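Local coordinates for YceI-like domain protein (Burkholderia cenocepacia BC7, PDB 5IXH) that probably captures antibiotics outside the cell as a secreted bacterial lipocalin, and holds the prenyl tail of an octaprenyl diphosphate inside its beta barrel, at residues L128-R132 against S133-V137. Sequence-based numbering, arbitrary orientation.
Sequences LPIKR and SAFNV. With OTP ((2E,6E,10E,14E,18E,22E,26E)-3,7,11,15,19,23,27,31-octamethyldotriaconta-2,6,10,14,18,22,26,30-octaenyl trihydrogen diphosphate), chain C.
Arg132 and Val137 grip each other twice across one short turn. The Arg132 guanidinium sends NH1 to Val137 O at 3.0 Å, a nearly straight bond lying in the plane of both groups and using a carbonyl lone pair. In return Arg132 O accepts two backbone N-H groups from opposite faces of its plane, Val137 N at 3.0 Å and Phe135 N at 3.1 Å. With CG wedged between backbone N and carbonyl carbon (chi1 65°), the extended Arg132 chain runs past Val137 O. Its buried guanidinium is further held by the carbonyls of Gly138, Trp142, Val148 and Ala149, whose dipoles probably stabilise its charge. Lys131 O takes Ala134 N at 3.0 Å; this bond and that of Phe135 N form a 3-10 turn ending lipocalin-like barrel strand 121-131. A Schellman motif closes the turn, Val137 N to Arg132 O enclosing Asn136 N to Ser133 O, with Asn136 left-handed. On the pocket side, Arg132 CB and Val137 CG1 pack against the prenyl methyl C28, at 3.6 and 3.7 Å. Farther out, the Phe135 ring sets its CD2 edge near Lys131 O, while Ile130 CD1 touches CE2 obliquely at 4.0 Å.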
loop_
_atom_site.group_PDB
_atom_site.type_symbol
_atom_site.label_atom_id
_atom_site.label_comp_id
_atom_site.label_asym_id
_atom_site.label_seq_id
_atom_site.Cartn_x
_atom_site.Cartn_y
_atom_site.Cartn_z
ATOM N N LEU A 128 -0.442 -4.130 5.478
ATOM C CA LEU A 128 -1.570 -4.840 4.903
ATOM C C LEU A 128 -1.071 -6.030 4.092
ATOM O O LEU A 128 -0.439 -5.834 3.049
ATOM C CB LEU A 128 -2.354 -3.921 3.973
ATOM C CG LEU A 128 -3.526 -4.617 3.265
ATOM C CD1 LEU A 128 -4.594 -5.077 4.234
ATOM C CD2 LEU A 128 -4.097 -3.678 2.215
ATOM N N PRO A 129 -1.365 -7.255 4.537
ATOM C CA PRO A 129 -1.014 -8.402 3.691
ATOM C C PRO A 129 -2.076 -8.621 2.623
ATOM O O PRO A 129 -3.282 -8.551 2.892
ATOM C CB PRO A 129 -0.990 -9.575 4.672
ATOM C CG PRO A 129 -1.872 -9.163 5.803
ATOM C CD PRO A 129 -1.863 -7.656 5.864
ATOM N N ILE A 130 -1.620 -8.854 1.399
ATOM C CA ILE A 130 -2.511 -9.197 0.307
ATOM C C ILE A 130 -1.961 -10.391 -0.444
ATOM O O ILE A 130 -0.779 -10.729 -0.313
ATOM C CB ILE A 130 -2.693 -8.030 -0.686
ATOM C CG1 ILE A 130 -1.391 -7.661 -1.425
ATOM C CG2 ILE A 130 -3.291 -6.796 0.037
ATOM C CD1 ILE A 130 -1.630 -6.816 -2.699
ATOM N N LYS A 131 -2.811 -10.999 -1.253
ATOM C CA LYS A 131 -2.371 -11.974 -2.236
ATOM C C LYS A 131 -2.264 -11.262 -3.576
ATOM O O LYS A 131 -3.241 -10.734 -4.080
ATOM C CB LYS A 131 -3.387 -13.108 -2.349
ATOM C CG LYS A 131 -3.452 -13.996 -1.129
ATOM C CD LYS A 131 -4.438 -15.143 -1.331
ATOM C CE LYS A 131 -4.184 -16.283 -0.350
ATOM N NZ LYS A 131 -3.773 -15.800 0.999
ATOM N N ARG A 132 -1.074 -11.275 -4.162
ATOM C CA ARG A 132 -0.885 -10.648 -5.468
ATOM C C ARG A 132 -1.815 -11.236 -6.513
ATOM O O ARG A 132 -2.284 -10.521 -7.409
ATOM C CB ARG A 132 0.581 -10.708 -5.926
ATOM C CG ARG A 132 1.135 -12.107 -6.195
ATOM C CD ARG A 132 2.630 -12.057 -6.475
ATOM N NE ARG A 132 3.161 -13.386 -6.733
ATOM C CZ ARG A 132 3.016 -14.047 -7.877
ATOM N NH1 ARG A 132 2.363 -13.498 -8.903
ATOM N NH2 ARG A 132 3.538 -15.260 -7.994
ATOM N N SER A 133 -2.085 -12.538 -6.402
ATOM C CA SER A 133 -2.963 -13.217 -7.360
ATOM C C SER A 133 -4.387 -12.642 -7.373
ATOM O O SER A 133 -5.045 -12.672 -8.411
ATOM C CB SER A 133 -3.042 -14.726 -7.063
ATOM O OG SER A 133 -3.556 -14.948 -5.760
ATOM N N ALA A 134 -4.848 -12.107 -6.239
ATOM C CA ALA A 134 -6.186 -11.537 -6.151
ATOM C C ALA A 134 -6.351 -10.331 -7.065
ATOM O O ALA A 134 -7.463 -9.983 -7.451
ATOM C CB ALA A 134 -6.490 -11.134 -4.725
ATOM N N PHE A 135 -5.242 -9.683 -7.398
ATOM C CA PHE A 135 -5.254 -8.523 -8.273
ATOM C C PHE A 135 -4.595 -8.810 -9.635
ATOM O O PHE A 135 -4.319 -7.904 -10.402
ATOM C CB PHE A 135 -4.551 -7.357 -7.564
ATOM C CG PHE A 135 -5.185 -6.987 -6.263
ATOM C CD1 PHE A 135 -6.234 -6.084 -6.237
ATOM C CD2 PHE A 135 -4.769 -7.568 -5.056
ATOM C CE1 PHE A 135 -6.857 -5.759 -5.067
ATOM C CE2 PHE A 135 -5.387 -7.235 -3.875
ATOM C CZ PHE A 135 -6.440 -6.330 -3.873
ATOM N N ASN A 136 -4.353 -10.103 -9.870
ATOM C CA ASN A 136 -3.736 -10.592 -11.096
ATOM C C ASN A 136 -2.348 -9.957 -11.304
ATOM O O ASN A 136 -1.931 -9.754 -12.443
ATOM C CB ASN A 136 -4.674 -10.346 -12.297
ATOM C CG ASN A 136 -4.664 -11.483 -13.290
ATOM O OD1 ASN A 136 -4.559 -12.652 -12.914
ATOM N ND2 ASN A 136 -4.753 -11.148 -14.574
ATOM N N VAL A 137 -1.631 -9.651 -10.221
ATOM C CA VAL A 137 -0.274 -9.099 -10.273
ATOM C C VAL A 137 0.738 -10.250 -10.272
ATOM O O VAL A 137 0.957 -10.924 -9.264
ATOM C CB VAL A 137 -0.018 -8.122 -9.116
ATOM C CG1 VAL A 137 1.451 -7.682 -9.082
ATOM C CG2 VAL A 137 -0.941 -6.908 -9.265
HETATM O O7 OTP C . 16.459 -16.172 -8.748
HETATM P P2 OTP C . 15.042 -15.835 -9.162
HETATM O O5 OTP C . 14.794 -16.321 -10.573
HETATM O O6 OTP C . 14.060 -16.497 -8.219
HETATM O O4 OTP C . 14.828 -14.264 -9.104
HETATM P P1 OTP C . 13.597 -13.496 -9.752
HETATM O O2 OTP C . 13.876 -13.217 -11.212
HETATM O O3 OTP C . 12.337 -14.324 -9.621
HETATM O O1 OTP C . 13.436 -12.118 -8.978
HETATM C C40 OTP C . 12.207 -11.723 -8.392
HETATM C C39 OTP C . 12.421 -10.243 -8.091
HETATM C C37 OTP C . 11.507 -9.449 -7.461
HETATM C C38 OTP C . 11.928 -7.993 -7.264
HETATM C C36 OTP C . 10.125 -9.940 -6.973
HETATM C C35 OTP C . 9.055 -8.936 -7.451
HETATM C C34 OTP C . 7.858 -8.860 -6.485
HETATM C C32 OTP C . 7.017 -7.774 -6.550
HETATM C C33 OTP C . 7.255 -6.644 -7.561
HETATM C C31 OTP C . 5.811 -7.681 -5.598
HETATM C C30 OTP C . 4.540 -7.350 -6.408
HETATM C C29 OTP C . 3.911 -6.147 -5.698
HETATM C C27 OTP C . 2.608 -6.140 -5.266
HETATM C C28 OTP C . 1.624 -7.297 -5.449
HETATM C C26 OTP C . 2.154 -4.867 -4.550
HETATM C C25 OTP C . 0.767 -4.419 -5.030
HETATM C C24 OTP C . 0.590 -3.190 -4.130
HETATM C C22 OTP C . 0.425 -1.932 -4.639
HETATM C C23 OTP C . 0.366 -1.628 -6.139
HETATM C C21 OTP C . 0.275 -0.804 -3.620
HETATM C C20 OTP C . -1.232 -0.596 -3.470
HETATM C C19 OTP C . -1.419 0.102 -2.119
HETATM C C17 OTP C . -2.210 1.224 -1.989
HETATM C C18 OTP C . -2.938 1.808 -3.202
HETATM C C16 OTP C . -2.406 1.919 -0.631
HETATM C C15 OTP C . -1.511 1.330 0.476
HETATM C C14 OTP C . -2.052 1.824 1.827
HETATM C C12 OTP C . -3.100 1.170 2.438
HETATM C C13 OTP C . -3.767 -0.076 1.845
HETATM C C11 OTP C . -3.645 1.663 3.786
HETATM C C10 OTP C . -3.400 3.162 4.002
HETATM C C9 OTP C . -4.279 3.518 5.211
HETATM C C7 OTP C . -4.537 4.821 5.550
HETATM C C8 OTP C . -3.955 5.976 4.734
HETATM C C6 OTP C . -5.439 5.071 6.774
HETATM C C5 OTP C . -4.846 6.163 7.667
HETATM C C4 OTP C . -5.465 5.917 9.055
HETATM C C2 OTP C . -6.445 6.698 9.624
HETATM C C3 OTP C . -6.939 6.296 11.013
HETATM C C1 OTP C . -7.046 7.929 8.940
#